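Local coordinates for protein 3'-5'-exonuclease (Saccharomyces cerevisiae, PDB 3E2V) that probably acts as a magnesium-dependent TatD-type nuclease that cuts double-stranded DNA internally and also removes nucleotides from its 3' end, at residues A[43-48]-A[78-83]; A[63-68]-A[85-90]; A[317-322]-A[362-367]; A[35-40]-A[340-345]. All blocks are in the same frame, centred on the assembly; numbering follows the deposited sequence.

The four contacts sit at different depths of one TIM-barrel nuclease. Contact 2 is the most central: it joins helix 62-75 to the far end of strand 82-87, where the side chain of Thr86 is about 10 Å from the bound magnesium. Contact 1 uses the beginning of the same strand, its centre about 20 Å from that of contact 2. Contact 4 ties two outer loops 300 residues apart, and contacts 1 and 2 both lie within the loop it closes. It meets contact 1 through a salt bridge, Arg46 NH2 to Asp39 OD2 at 3.3 Å. Contact 3 pairs two late helices, its centre about 31 Å from that of contact 2, across the chain's centre.

Contact 1: A[43-48]-A[78-83]; sequences LLERAA and LSPLKL
Leu44 reaches from helix 40-49 into the bend formed by Ser79, Pro80 and Leu81, and its carbons meet Pro80, Ser79, Leu83 and Leu81 in turn. CB lies 4.0 Å from Pro80 CD, against the flank of the proline ring. Its CG stands anti to the carbonyl carbon (chi1 -66°), which carries the fork outward over Ser79. CD1 packs on the serine side chain, 3.5 Å from Ser79 OG, and also meets the end of Leu83 tip to tip. The other methyl, CD2, touches Leu81 CD2 at 4.0 Å as the two leucines pass at a slant.

Leu81 answers from the loop side. Its CD1 nestles into the helix backbone, 3.2 Å from Leu44 O, a carbonyl already engaged by Ala48 N, and it also touches the methyls of Ala47 and Ala48. Pro80 completes the cover: its CG rests 3.7 Å from Ala48 CB at the more exposed margin. Farther out, between Glu45 and Leu78, a water donates to both Glu45 OE2 and Leu78 O, bridging the segments where apolar packing ends. Ser79 OG is turned back on its own chain and donates to Leu81 O at 2.7 Å, in the carbonyl plane on a lone pair, which braces the bend. Behind the interface, Ala47 and Leu81 both rest on Val52 of strand 52-57. A helix of the outer layer packed on the loop entering a neighbouring parallel strand is the layout of a TIM barrel.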
loop_
_atom_site.group_PDB
_atom_site.type_symbol
_atom_site.label_atom_id
_atom_site.label_comp_id
_atom_site.label_asym_id
_atom_site.label_seq_id
_atom_site.Cartn_x
_atom_site.Cartn_y
_atom_site.Cartn_z
ATOM N N LEU A 43 3.152 -12.781 -14.560
ATOM C CA LEU A 43 3.650 -12.234 -13.322
ATOM C C LEU A 43 2.976 -12.903 -12.122
ATOM O O LEU A 43 3.640 -13.248 -11.133
ATOM C CB LEU A 43 3.391 -10.727 -13.282
ATOM C CG LEU A 43 3.828 -10.018 -12.012
ATOM C CD1 LEU A 43 4.698 -8.830 -12.334
ATOM C CD2 LEU A 43 2.628 -9.662 -11.155
ATOM N N LEU A 44 1.661 -13.067 -12.199
ATOM C CA LEU A 44 0.925 -13.686 -11.102
ATOM C C LEU A 44 1.259 -15.167 -10.985
ATOM O O LEU A 44 1.336 -15.685 -9.871
ATOM C CB LEU A 44 -0.580 -13.427 -11.246
ATOM C CG LEU A 44 -0.984 -11.947 -11.096
ATOM C CD1 LEU A 44 -2.401 -11.687 -11.616
ATOM C CD2 LEU A 44 -0.836 -11.425 -9.652
ATOM N N GLU A 45 1.473 -15.828 -12.115
ATOM C CA GLU A 45 1.939 -17.220 -12.125
ATOM C C GLU A 45 3.306 -17.367 -11.448
ATOM O O GLU A 45 3.524 -18.309 -10.668
ATOM C CB GLU A 45 1.942 -17.774 -13.560
ATOM C CG GLU A 45 0.530 -17.872 -14.130
ATOM C CD GLU A 45 0.451 -18.227 -15.614
ATOM O OE1 GLU A 45 1.492 -18.263 -16.304
ATOM O OE2 GLU A 45 -0.685 -18.476 -16.077
ATOM N N ARG A 46 4.226 -16.439 -11.716
ATOM C CA ARG A 46 5.540 -16.441 -11.056
ATOM C C ARG A 46 5.379 -16.281 -9.544
ATOM O O ARG A 46 6.034 -16.985 -8.761
ATOM C CB ARG A 46 6.455 -15.341 -11.592
ATOM C CG ARG A 46 6.937 -15.598 -13.005
ATOM C CD ARG A 46 7.984 -14.605 -13.413
ATOM N NE ARG A 46 7.494 -13.243 -13.685
ATOM C CZ ARG A 46 6.950 -12.858 -14.837
ATOM N NH1 ARG A 46 6.715 -13.743 -15.814
ATOM N NH2 ARG A 46 6.589 -11.589 -14.996
ATOM N N ALA A 47 4.513 -15.356 -9.130
ATOM C CA ALA A 47 4.291 -15.142 -7.706
ATOM C C ALA A 47 3.724 -16.397 -7.020
ATOM O O ALA A 47 4.161 -16.777 -5.934
ATOM C CB ALA A 47 3.371 -13.923 -7.494
ATOM N N ALA A 48 2.750 -17.039 -7.668
ATOM C CA ALA A 48 2.112 -18.244 -7.107
ATOM C C ALA A 48 3.136 -19.371 -6.962
ATOM O O ALA A 48 3.150 -20.111 -5.964
ATOM C CB ALA A 48 0.954 -18.692 -7.973
ATOM N N LEU A 78 -8.336 -15.736 -14.027
ATOM C CA LEU A 78 -7.020 -16.012 -14.614
ATOM C C LEU A 78 -5.870 -16.009 -13.610
ATOM O O LEU A 78 -4.813 -16.578 -13.874
ATOM C CB LEU A 78 -6.704 -15.032 -15.754
ATOM C CG LEU A 78 -7.649 -15.037 -16.956
ATOM C CD1 LEU A 78 -7.466 -13.790 -17.784
ATOM C CD2 LEU A 78 -7.457 -16.292 -17.805
ATOM N N SER A 79 -6.085 -15.365 -12.464
ATOM C CA SER A 79 -5.035 -15.179 -11.465
ATOM C C SER A 79 -4.989 -16.349 -10.496
ATOM O O SER A 79 -5.996 -16.669 -9.870
ATOM C CB SER A 79 -5.285 -13.899 -10.672
ATOM O OG SER A 79 -4.335 -13.783 -9.613
ATOM N N PRO A 80 -3.808 -16.983 -10.360
ATOM C CA PRO A 80 -3.664 -17.989 -9.311
ATOM C C PRO A 80 -3.480 -17.379 -7.911
ATOM O O PRO A 80 -3.448 -18.120 -6.926
ATOM C CB PRO A 80 -2.414 -18.757 -9.751
ATOM C CG PRO A 80 -1.610 -17.770 -10.494
ATOM C CD PRO A 80 -2.581 -16.838 -11.166
ATOM N N LEU A 81 -3.336 -16.052 -7.829
ATOM C CA LEU A 81 -3.377 -15.343 -6.540
ATOM C C LEU A 81 -4.773 -14.819 -6.292
ATOM O O LEU A 81 -5.462 -14.399 -7.230
ATOM C CB LEU A 81 -2.427 -14.139 -6.527
ATOM C CG LEU A 81 -0.972 -14.335 -6.110
ATOM C CD1 LEU A 81 -0.210 -15.246 -7.053
ATOM C CD2 LEU A 81 -0.291 -12.980 -6.026
ATOM N N LYS A 82 -5.202 -14.831 -5.037
ATOM C CA LYS A 82 -6.415 -14.126 -4.682
ATOM C C LYS A 82 -6.047 -12.649 -4.541
ATOM O O LYS A 82 -5.193 -12.289 -3.719
ATOM C CB LYS A 82 -7.027 -14.666 -3.389
ATOM C CG LYS A 82 -8.316 -13.977 -2.980
ATOM C CD LYS A 82 -9.447 -14.193 -3.989
ATOM C CE LYS A 82 -10.667 -13.354 -3.650
ATOM N NZ LYS A 82 -11.506 -13.086 -4.858
ATOM N N LEU A 83 -6.674 -11.811 -5.365
ATOM C CA LEU A 83 -6.390 -10.386 -5.357
ATOM C C LEU A 83 -7.494 -9.596 -4.700
ATOM O O LEU A 83 -8.685 -9.761 -5.003
ATOM C CB LEU A 83 -6.185 -9.878 -6.772
ATOM C CG LEU A 83 -5.019 -10.497 -7.546
ATOM C CD1 LEU A 83 -4.996 -9.979 -8.969
ATOM C CD2 LEU A 83 -3.694 -10.213 -6.877
HETATM O O HOH W 1 -3.318 -18.101 -15.567
#

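Contact 2: A[63-68]-A[85-90]; sequences AESQSA and HTIGVH
Ser65 faces Ile87 and Gly88 across a beta-alpha-beta crossover of the TIM barrel, in which helix 62-75 links the adjacent parallel strands 52-57 and 82-87. The short helix and strand axes run nearly antiparallel, at 153°, and approach to 8.0 Å. The serine points at the strand with OG beside its own backbone N (chi1 -67°). Its CB lies 4.0 Å from Ile87 CG2, while OG reaches past the isoleucine to the point where the strand ends. There it accepts Gly88 N at 3.2 Å along a nearly straight N-H line, 166° at the hydrogen. The same hydroxyl donates to Ser61 O, just before its own segment, so this buried oxygen both accepts and donates. Ile87 sends the rest of its side chain to helix 132-149, against Leu141 and Met145.

One turn further along the helix, Ala68 approaches the strand more loosely, its CB 4.3 Å from His85 CB. Thr86, between these two strand residues, turns to Gly160 O and Gly59 N with its hydroxyl, and its side chain lies about 5 Å from that of Glu161, a magnesium-binding residue without the ion in this model. The imidazole of His85 has Ile87 CG1 at its edge and is held by its neighbour: ND1 donates to Thr86 O at 2.8 Å, with the oxygen in the ring plane but the donor well above the plane of the carbonyl.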
loop_
_atom_site.group_PDB
_atom_site.type_symbol
_atom_site.label_atom_id
_atom_site.label_comp_id
_atom_site.label_asym_id
_atom_site.label_seq_id
_atom_site.Cartn_x
_atom_site.Cartn_y
_atom_site.Cartn_z
ATOM N N ALA A 63 -9.571 7.679 -10.064
ATOM C CA ALA A 63 -9.359 6.993 -11.343
ATOM C C ALA A 63 -8.534 5.720 -11.195
ATOM O O ALA A 63 -8.874 4.670 -11.772
ATOM C CB ALA A 63 -8.722 7.923 -12.357
ATOM N N GLU A 64 -7.465 5.788 -10.406
ATOM C CA GLU A 64 -6.615 4.625 -10.210
ATOM C C GLU A 64 -7.310 3.534 -9.410
ATOM O O GLU A 64 -7.080 2.346 -9.642
ATOM C CB GLU A 64 -5.297 5.019 -9.536
ATOM C CG GLU A 64 -4.252 5.491 -10.521
ATOM C CD GLU A 64 -3.639 4.336 -11.301
ATOM O OE1 GLU A 64 -2.985 3.467 -10.680
ATOM O OE2 GLU A 64 -3.818 4.293 -12.539
ATOM N N SER A 65 -8.166 3.936 -8.473
ATOM C CA SER A 65 -8.939 2.964 -7.715
ATOM C C SER A 65 -9.903 2.250 -8.649
ATOM O O SER A 65 -10.078 1.034 -8.554
ATOM C CB SER A 65 -9.696 3.632 -6.566
ATOM O OG SER A 65 -8.790 4.133 -5.596
ATOM N N GLN A 66 -10.513 3.013 -9.557
ATOM C CA GLN A 66 -11.376 2.417 -10.571
ATOM C C GLN A 66 -10.605 1.464 -11.491
ATOM O O GLN A 66 -11.089 0.365 -11.787
ATOM C CB GLN A 66 -12.071 3.512 -11.381
ATOM C CG GLN A 66 -13.138 2.994 -12.333
ATOM C CD GLN A 66 -14.311 2.347 -11.620
ATOM O OE1 GLN A 66 -14.796 2.859 -10.597
ATOM N NE2 GLN A 66 -14.779 1.207 -12.148
ATOM N N SER A 67 -9.404 1.862 -11.916
ATOM C CA SER A 67 -8.527 0.954 -12.672
ATOM C C SER A 67 -8.228 -0.338 -11.910
ATOM O O SER A 67 -8.225 -1.426 -12.498
ATOM C CB SER A 67 -7.221 1.645 -13.067
ATOM O OG SER A 67 -7.495 2.686 -13.984
ATOM N N ALA A 68 -7.970 -0.226 -10.601
ATOM C CA ALA A 68 -7.698 -1.414 -9.781
ATOM C C ALA A 68 -8.922 -2.324 -9.676
ATOM O O ALA A 68 -8.807 -3.551 -9.820
ATOM C CB ALA A 68 -7.213 -1.008 -8.383
ATOM N N HIS A 85 -8.163 -5.291 -3.318
ATOM C CA HIS A 85 -7.661 -3.953 -3.628
ATOM C C HIS A 85 -8.135 -2.900 -2.641
ATOM O O HIS A 85 -9.055 -3.127 -1.824
ATOM C CB HIS A 85 -8.070 -3.546 -5.041
ATOM C CG HIS A 85 -9.539 -3.299 -5.161
ATOM N ND1 HIS A 85 -10.099 -2.071 -4.893
ATOM C CD2 HIS A 85 -10.568 -4.141 -5.422
ATOM C CE1 HIS A 85 -11.411 -2.147 -5.048
ATOM N NE2 HIS A 85 -11.718 -3.391 -5.375
ATOM N N THR A 86 -7.508 -1.732 -2.742
ATOM C CA THR A 86 -7.909 -0.595 -1.928
ATOM C C THR A 86 -8.696 0.392 -2.785
ATOM O O THR A 86 -8.752 0.269 -4.026
ATOM C CB THR A 86 -6.658 0.137 -1.329
ATOM O OG1 THR A 86 -6.015 0.909 -2.357
ATOM C CG2 THR A 86 -5.646 -0.857 -0.769
ATOM N N ILE A 87 -9.317 1.365 -2.104
ATOM C CA ILE A 87 -9.920 2.561 -2.713
ATOM C C ILE A 87 -9.568 3.760 -1.853
ATOM O O ILE A 87 -9.776 3.747 -0.643
ATOM C CB ILE A 87 -11.450 2.463 -2.794
ATOM C CG1 ILE A 87 -11.872 1.258 -3.647
ATOM C CG2 ILE A 87 -12.038 3.787 -3.342
ATOM C CD1 ILE A 87 -13.390 1.018 -3.664
ATOM N N GLY A 88 -9.042 4.792 -2.487
ATOM C CA GLY A 88 -8.632 5.998 -1.759
ATOM C C GLY A 88 -7.846 6.934 -2.637
ATOM O O GLY A 88 -7.512 6.593 -3.763
ATOM N N VAL A 89 -7.574 8.130 -2.119
ATOM C CA VAL A 89 -6.779 9.130 -2.853
ATOM C C VAL A 89 -5.529 9.489 -2.060
ATOM O O VAL A 89 -5.618 9.969 -0.934
ATOM C CB VAL A 89 -7.589 10.409 -3.178
ATOM C CG1 VAL A 89 -6.780 11.366 -4.039
ATOM C CG2 VAL A 89 -8.869 10.034 -3.895
ATOM N N HIS A 90 -4.380 9.211 -2.659
ATOM C CA HIS A 90 -3.049 9.357 -2.068
ATOM C C HIS A 90 -2.691 10.843 -2.046
ATOM O O HIS A 90 -3.208 11.613 -2.852
ATOM C CB HIS A 90 -2.143 8.551 -3.011
ATOM C CG HIS A 90 -0.692 8.499 -2.676
ATOM N ND1 HIS A 90 0.150 9.581 -2.791
ATOM C CD2 HIS A 90 0.099 7.441 -2.384
ATOM C CE1 HIS A 90 1.389 9.209 -2.521
ATOM N NE2 HIS A 90 1.388 7.909 -2.290
#

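Contact 3: A[317-322]-A[362-367]; sequences QYLAKY and MEQVAI
Ile367 and Tyr322 meet because of how each leaves its helix: CG1 of the isoleucine stands anti to the carbonyl carbon (chi1 -78°), leaving CG2 anti to the backbone N, while the tyrosine has chi1 at -95°, off the usual staggered value. One face of the phenol ring is thus laid against the isoleucine. Ile367 CG2 sits over that face as a CH-pi contact, 3.8 Å from the ring centroid and nearest the Tyr322 CD1 side. The other branch lies over the same face, toward its other edge, Ile367 CD1 being 3.7 Å from Tyr322 CD2. Replacing the phenol of Tyr322 with the methyl of an alanine is likely to deprive both branches of Ile367 of this flat surface and open a gap between the helices.

The helices, 316-325 and 362-373, belong to the chain that follows the last strand of the TIM barrel, 298-300. Their short axes cross almost perpendicularly, at 103° and 9.7 Å. The second also lies over the first barrel strand, 14-16, where Met362, Glu363 and Ala366 touch Tyr14.

Ile367 CG2 is shared: it also touches Leu319 CD2 at 4.0 Å and comes to 3.8 Å from Tyr318 O. Leu319 crosses the extended side chain of Gln364 at about a right angle. Its two methyls part there, CD1 lying 3.8 Å from Gln364 OE1 at the amide end and CD2 at 3.9 Å from Gln364 CB near the backbone. A bound glycerol, probably from the crystallisation liquor, lies about 5 Å from the Gln364 side chain, while Phe328 and Leu377 pack against Ile367.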
loop_
_atom_site.group_PDB
_atom_site.type_symbol
_atom_site.label_atom_id
_atom_site.label_comp_id
_atom_site.label_asym_id
_atom_site.label_seq_id
_atom_site.Cartn_x
_atom_site.Cartn_y
_atom_site.Cartn_z
ATOM N N GLN A 317 23.275 -8.753 1.768
ATOM C CA GLN A 317 24.127 -9.757 2.401
ATOM C C GLN A 317 23.374 -11.019 2.837
ATOM O O GLN A 317 23.920 -12.121 2.799
ATOM C CB GLN A 317 24.900 -9.147 3.559
ATOM C CG GLN A 317 24.044 -8.646 4.688
ATOM C CD GLN A 317 24.860 -7.876 5.679
ATOM O OE1 GLN A 317 25.697 -8.450 6.383
ATOM N NE2 GLN A 317 24.642 -6.562 5.739
ATOM N N TYR A 318 22.112 -10.852 3.228
ATOM C CA TYR A 318 21.289 -11.985 3.644
ATOM C C TYR A 318 20.823 -12.834 2.465
ATOM O O TYR A 318 20.715 -14.058 2.578
ATOM C CB TYR A 318 20.139 -11.488 4.505
ATOM C CG TYR A 318 20.648 -10.665 5.656
ATOM C CD1 TYR A 318 21.460 -11.250 6.633
ATOM C CD2 TYR A 318 20.371 -9.308 5.756
ATOM C CE1 TYR A 318 21.956 -10.512 7.695
ATOM C CE2 TYR A 318 20.869 -8.553 6.818
ATOM C CZ TYR A 318 21.654 -9.168 7.791
ATOM O OH TYR A 318 22.148 -8.432 8.847
ATOM N N LEU A 319 20.573 -12.206 1.320
ATOM C CA LEU A 319 20.293 -12.971 0.104
ATOM C C LEU A 319 21.540 -13.691 -0.404
ATOM O O LEU A 319 21.439 -14.812 -0.909
ATOM C CB LEU A 319 19.719 -12.089 -1.000
ATOM C CG LEU A 319 18.434 -11.320 -0.698
ATOM C CD1 LEU A 319 17.980 -10.660 -1.982
ATOM C CD2 LEU A 319 17.334 -12.208 -0.104
ATOM N N ALA A 320 22.697 -13.038 -0.305
ATOM C CA ALA A 320 23.965 -13.687 -0.645
ATOM C C ALA A 320 24.160 -14.953 0.202
ATOM O O ALA A 320 24.482 -16.018 -0.341
ATOM C CB ALA A 320 25.130 -12.714 -0.475
ATOM N N LYS A 321 23.933 -14.835 1.512
ATOM C CA LYS A 321 24.027 -15.970 2.438
ATOM C C LYS A 321 23.114 -17.110 2.000
ATOM O O LYS A 321 23.541 -18.265 1.932
ATOM C CB LYS A 321 23.705 -15.536 3.879
ATOM C CG LYS A 321 23.586 -16.687 4.879
ATOM C CD LYS A 321 23.129 -16.205 6.245
ATOM C CE LYS A 321 23.013 -17.378 7.212
ATOM N NZ LYS A 321 22.592 -16.940 8.569
ATOM N N TYR A 322 21.858 -16.787 1.696
ATOM C CA TYR A 322 20.905 -17.796 1.255
ATOM C C TYR A 322 21.280 -18.458 -0.073
ATOM O O TYR A 322 21.088 -19.668 -0.244
ATOM C CB TYR A 322 19.473 -17.227 1.235
ATOM C CG TYR A 322 18.727 -17.531 2.520
ATOM C CD1 TYR A 322 19.111 -16.945 3.729
ATOM C CD2 TYR A 322 17.661 -18.431 2.530
ATOM C CE1 TYR A 322 18.439 -17.239 4.909
ATOM C CE2 TYR A 322 16.997 -18.733 3.700
ATOM C CZ TYR A 322 17.386 -18.138 4.883
ATOM O OH TYR A 322 16.707 -18.430 6.053
ATOM N N MET A 362 8.536 -11.548 -2.700
ATOM C CA MET A 362 8.159 -11.573 -1.277
ATOM C C MET A 362 9.149 -12.378 -0.440
ATOM O O MET A 362 9.541 -11.966 0.655
ATOM C CB MET A 362 6.749 -12.146 -1.126
ATOM C CG MET A 362 5.666 -11.093 -1.385
ATOM S SD MET A 362 5.539 -9.713 -0.129
ATOM C CE MET A 362 4.696 -10.660 1.203
ATOM N N GLU A 363 9.535 -13.539 -0.964
ATOM C CA GLU A 363 10.448 -14.420 -0.253
ATOM C C GLU A 363 11.773 -13.751 0.098
ATOM O O GLU A 363 12.377 -14.074 1.128
ATOM C CB GLU A 363 10.676 -15.706 -1.046
ATOM C CG GLU A 363 11.310 -15.518 -2.412
ATOM C CD GLU A 363 11.427 -16.812 -3.183
ATOM O OE1 GLU A 363 11.168 -17.891 -2.609
ATOM O OE2 GLU A 363 11.768 -16.735 -4.386
ATOM N N GLN A 364 12.223 -12.800 -0.726
ATOM C CA GLN A 364 13.458 -12.073 -0.429
ATOM C C GLN A 364 13.267 -11.156 0.765
ATOM O O GLN A 364 14.136 -11.032 1.604
ATOM C CB GLN A 364 13.917 -11.255 -1.644
ATOM C CG GLN A 364 14.252 -12.071 -2.872
ATOM C CD GLN A 364 14.616 -11.203 -4.056
ATOM O OE1 GLN A 364 14.770 -10.006 -3.934
ATOM N NE2 GLN A 364 14.747 -11.824 -5.220
ATOM N N VAL A 365 12.119 -10.485 0.829
ATOM C CA VAL A 365 11.861 -9.598 1.969
ATOM C C VAL A 365 11.814 -10.436 3.253
ATOM O O VAL A 365 12.406 -10.050 4.267
ATOM C CB VAL A 365 10.558 -8.796 1.771
ATOM C CG1 VAL A 365 10.376 -7.745 2.881
ATOM C CG2 VAL A 365 10.564 -8.128 0.397
ATOM N N ALA A 366 11.158 -11.601 3.187
ATOM C CA ALA A 366 11.019 -12.464 4.363
ATOM C C ALA A 366 12.398 -12.958 4.845
ATOM O O ALA A 366 12.685 -12.954 6.042
ATOM C CB ALA A 366 10.108 -13.641 4.050
ATOM N N ILE A 367 13.260 -13.332 3.902
ATOM C CA ILE A 367 14.613 -13.804 4.262
ATOM C C ILE A 367 15.354 -12.700 4.996
ATOM O O ILE A 367 15.940 -12.915 6.062
ATOM C CB ILE A 367 15.416 -14.191 3.008
ATOM C CG1 ILE A 367 14.952 -15.556 2.521
ATOM C CG2 ILE A 367 16.936 -14.203 3.297
ATOM C CD1 ILE A 367 15.391 -15.841 1.064
#

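Contact 4: A[35-40]-A[340-345]; sequences YHPADY and KLADKL
His36 and Leu341 form the tight part of this contact. His36 CG sits between the backbone N and the carbonyl carbon (chi1 62°), which turns a face of the ring to Leu341. The methyl CD2 of Leu341 stands almost exactly over the centre of the imidazole, 3.4 Å from its centroid and 7° off the ring normal, a close CH-pi contact. The ring's rotation is held by bonds at both nitrogens: ND1 donates to Pro37 O, close to the ring plane, at 2.8 Å, and NE2 is hydrogen-bonded to Tyr30 OH. With a leucine in place of His36, Tyr30 OH would probably lose its imidazole partner and Leu341 CD2 the flat face it rests on. The same methyl lies 3.7 Å from Asp39 OD2, an oxygen in salt bridges with Arg356 and Arg46.

Toward solvent the packing is thinner. Pro37, an exposed residue, slides past Leu345 in the opposite direction, with Pro37 CD 3.8 Å from Leu345 CD1. The small methyl of Ala342 fills in beside it, 3.8 Å from His36 CB. At the Tyr35 end the backbones are joined through a water that donates to Tyr35 O at 3.0 Å and accepts from Ala342 N at 2.9 Å.

The contact joins two peripheral loops, away from the metal site. Val353 of strand 351-353 touches both His36 and Leu341, and Asp39 leads directly into helix 40-49 of the barrel.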
loop_
_atom_site.group_PDB
_atom_site.type_symbol
_atom_site.label_atom_id
_atom_site.label_comp_id
_atom_site.label_asym_id
_atom_site.label_seq_id
_atom_site.Cartn_x
_atom_site.Cartn_y
_atom_site.Cartn_z
ATOM N N TYR A 35 7.212 -1.546 -24.709
ATOM C CA TYR A 35 8.267 -2.471 -25.116
ATOM C C TYR A 35 7.817 -3.913 -25.324
ATOM O O TYR A 35 8.444 -4.655 -26.075
ATOM C CB TYR A 35 9.394 -2.473 -24.076
ATOM C CG TYR A 35 10.323 -1.294 -24.169
ATOM C CD1 TYR A 35 11.510 -1.390 -24.898
ATOM C CD2 TYR A 35 10.020 -0.083 -23.545
ATOM C CE1 TYR A 35 12.379 -0.314 -24.995
ATOM C CE2 TYR A 35 10.885 1.018 -23.643
ATOM C CZ TYR A 35 12.063 0.880 -24.367
ATOM O OH TYR A 35 12.937 1.940 -24.473
ATOM N N HIS A 36 6.776 -4.332 -24.608
ATOM C CA HIS A 36 6.300 -5.701 -24.688
ATOM C C HIS A 36 4.812 -5.753 -24.340
ATOM O O HIS A 36 4.286 -4.813 -23.733
ATOM C CB HIS A 36 7.139 -6.654 -23.797
ATOM C CG HIS A 36 7.113 -6.344 -22.322
ATOM N ND1 HIS A 36 6.080 -6.734 -21.497
ATOM C CD2 HIS A 36 8.009 -5.707 -21.528
ATOM C CE1 HIS A 36 6.349 -6.364 -20.251
ATOM N NE2 HIS A 36 7.509 -5.732 -20.244
ATOM N N PRO A 37 4.109 -6.806 -24.775
ATOM C CA PRO A 37 2.725 -6.948 -24.333
ATOM C C PRO A 37 2.640 -7.086 -22.820
ATOM O O PRO A 37 3.542 -7.664 -22.210
ATOM C CB PRO A 37 2.265 -8.247 -25.013
ATOM C CG PRO A 37 3.156 -8.328 -26.241
ATOM C CD PRO A 37 4.488 -7.862 -25.730
ATOM N N ALA A 38 1.577 -6.555 -22.229
ATOM C CA ALA A 38 1.358 -6.683 -20.792
ATOM C C ALA A 38 1.487 -8.155 -20.392
ATOM O O ALA A 38 0.958 -9.040 -21.078
ATOM C CB ALA A 38 -0.034 -6.170 -20.448
ATOM N N ASP A 39 2.177 -8.418 -19.276
ATOM C CA ASP A 39 2.467 -9.802 -18.874
ATOM C C ASP A 39 2.036 -10.052 -17.436
ATOM O O ASP A 39 2.635 -10.886 -16.762
ATOM C CB ASP A 39 3.963 -10.097 -19.046
ATOM C CG ASP A 39 4.844 -9.276 -18.105
ATOM O OD1 ASP A 39 4.547 -8.084 -17.829
ATOM O OD2 ASP A 39 5.874 -9.824 -17.637
ATOM N N TYR A 40 1.009 -9.350 -16.963
ATOM C CA TYR A 40 0.653 -9.472 -15.544
ATOM C C TYR A 40 0.083 -10.833 -15.161
ATOM O O TYR A 40 0.216 -11.249 -14.023
ATOM C CB TYR A 40 -0.210 -8.301 -15.055
ATOM C CG TYR A 40 -1.430 -8.020 -15.902
ATOM C CD1 TYR A 40 -2.597 -8.772 -15.752
ATOM C CD2 TYR A 40 -1.424 -7.000 -16.841
ATOM C CE1 TYR A 40 -3.724 -8.515 -16.528
ATOM C CE2 TYR A 40 -2.550 -6.725 -17.611
ATOM C CZ TYR A 40 -3.688 -7.488 -17.457
ATOM O OH TYR A 40 -4.795 -7.216 -18.231
ATOM N N LYS A 340 13.912 -7.237 -24.535
ATOM C CA LYS A 340 14.135 -8.654 -24.830
ATOM C C LYS A 340 13.017 -9.564 -24.327
ATOM O O LYS A 340 13.023 -10.761 -24.605
ATOM C CB LYS A 340 15.482 -9.116 -24.240
ATOM C CG LYS A 340 16.698 -8.351 -24.756
ATOM C CD LYS A 340 16.909 -8.576 -26.239
ATOM C CE LYS A 340 18.164 -7.872 -26.709
ATOM N NZ LYS A 340 18.443 -8.227 -28.125
ATOM N N LEU A 341 12.047 -9.003 -23.598
ATOM C CA LEU A 341 10.996 -9.823 -23.002
ATOM C C LEU A 341 9.987 -10.351 -24.039
ATOM O O LEU A 341 9.552 -11.495 -23.964
ATOM C CB LEU A 341 10.263 -9.062 -21.896
ATOM C CG LEU A 341 9.239 -9.943 -21.189
ATOM C CD1 LEU A 341 9.945 -11.020 -20.358
ATOM C CD2 LEU A 341 8.298 -9.167 -20.336
ATOM N N ALA A 342 9.599 -9.504 -24.992
ATOM C CA ALA A 342 8.473 -9.846 -25.852
ATOM C C ALA A 342 8.654 -11.190 -26.579
ATOM O O ALA A 342 7.730 -11.990 -26.633
ATOM C CB ALA A 342 8.192 -8.729 -26.826
ATOM N N ASP A 343 9.854 -11.435 -27.100
ATOM C CA ASP A 343 10.134 -12.677 -27.819
ATOM C C ASP A 343 10.025 -13.908 -26.918
ATOM O O ASP A 343 9.837 -15.026 -27.410
ATOM C CB ASP A 343 11.513 -12.598 -28.493
ATOM C CG ASP A 343 11.778 -13.751 -29.459
ATOM O OD1 ASP A 343 10.828 -14.355 -30.012
ATOM O OD2 ASP A 343 12.969 -14.054 -29.669
ATOM N N LYS A 344 10.113 -13.701 -25.606
ATOM C CA LYS A 344 10.015 -14.804 -24.650
ATOM C C LYS A 344 8.563 -15.171 -24.298
ATOM O O LYS A 344 8.315 -16.195 -23.661
ATOM C CB LYS A 344 10.783 -14.477 -23.354
ATOM C CG LYS A 344 12.243 -14.052 -23.524
ATOM C CD LYS A 344 13.091 -15.199 -24.034
ATOM C CE LYS A 344 14.573 -14.884 -23.955
ATOM N NZ LYS A 344 15.389 -16.106 -24.224
ATOM N N LEU A 345 7.604 -14.334 -24.689
ATOM C CA LEU A 345 6.228 -14.473 -24.188
ATOM C C LEU A 345 5.340 -15.582 -24.771
ATOM O O LEU A 345 4.260 -15.861 -24.234
ATOM C CB LEU A 345 5.503 -13.132 -24.241
ATOM C CG LEU A 345 5.999 -12.080 -23.260
ATOM C CD1 LEU A 345 5.203 -10.808 -23.480
ATOM C CD2 LEU A 345 5.891 -12.551 -21.790
HETATM O O HOH W 2 10.451 -6.767 -25.277
#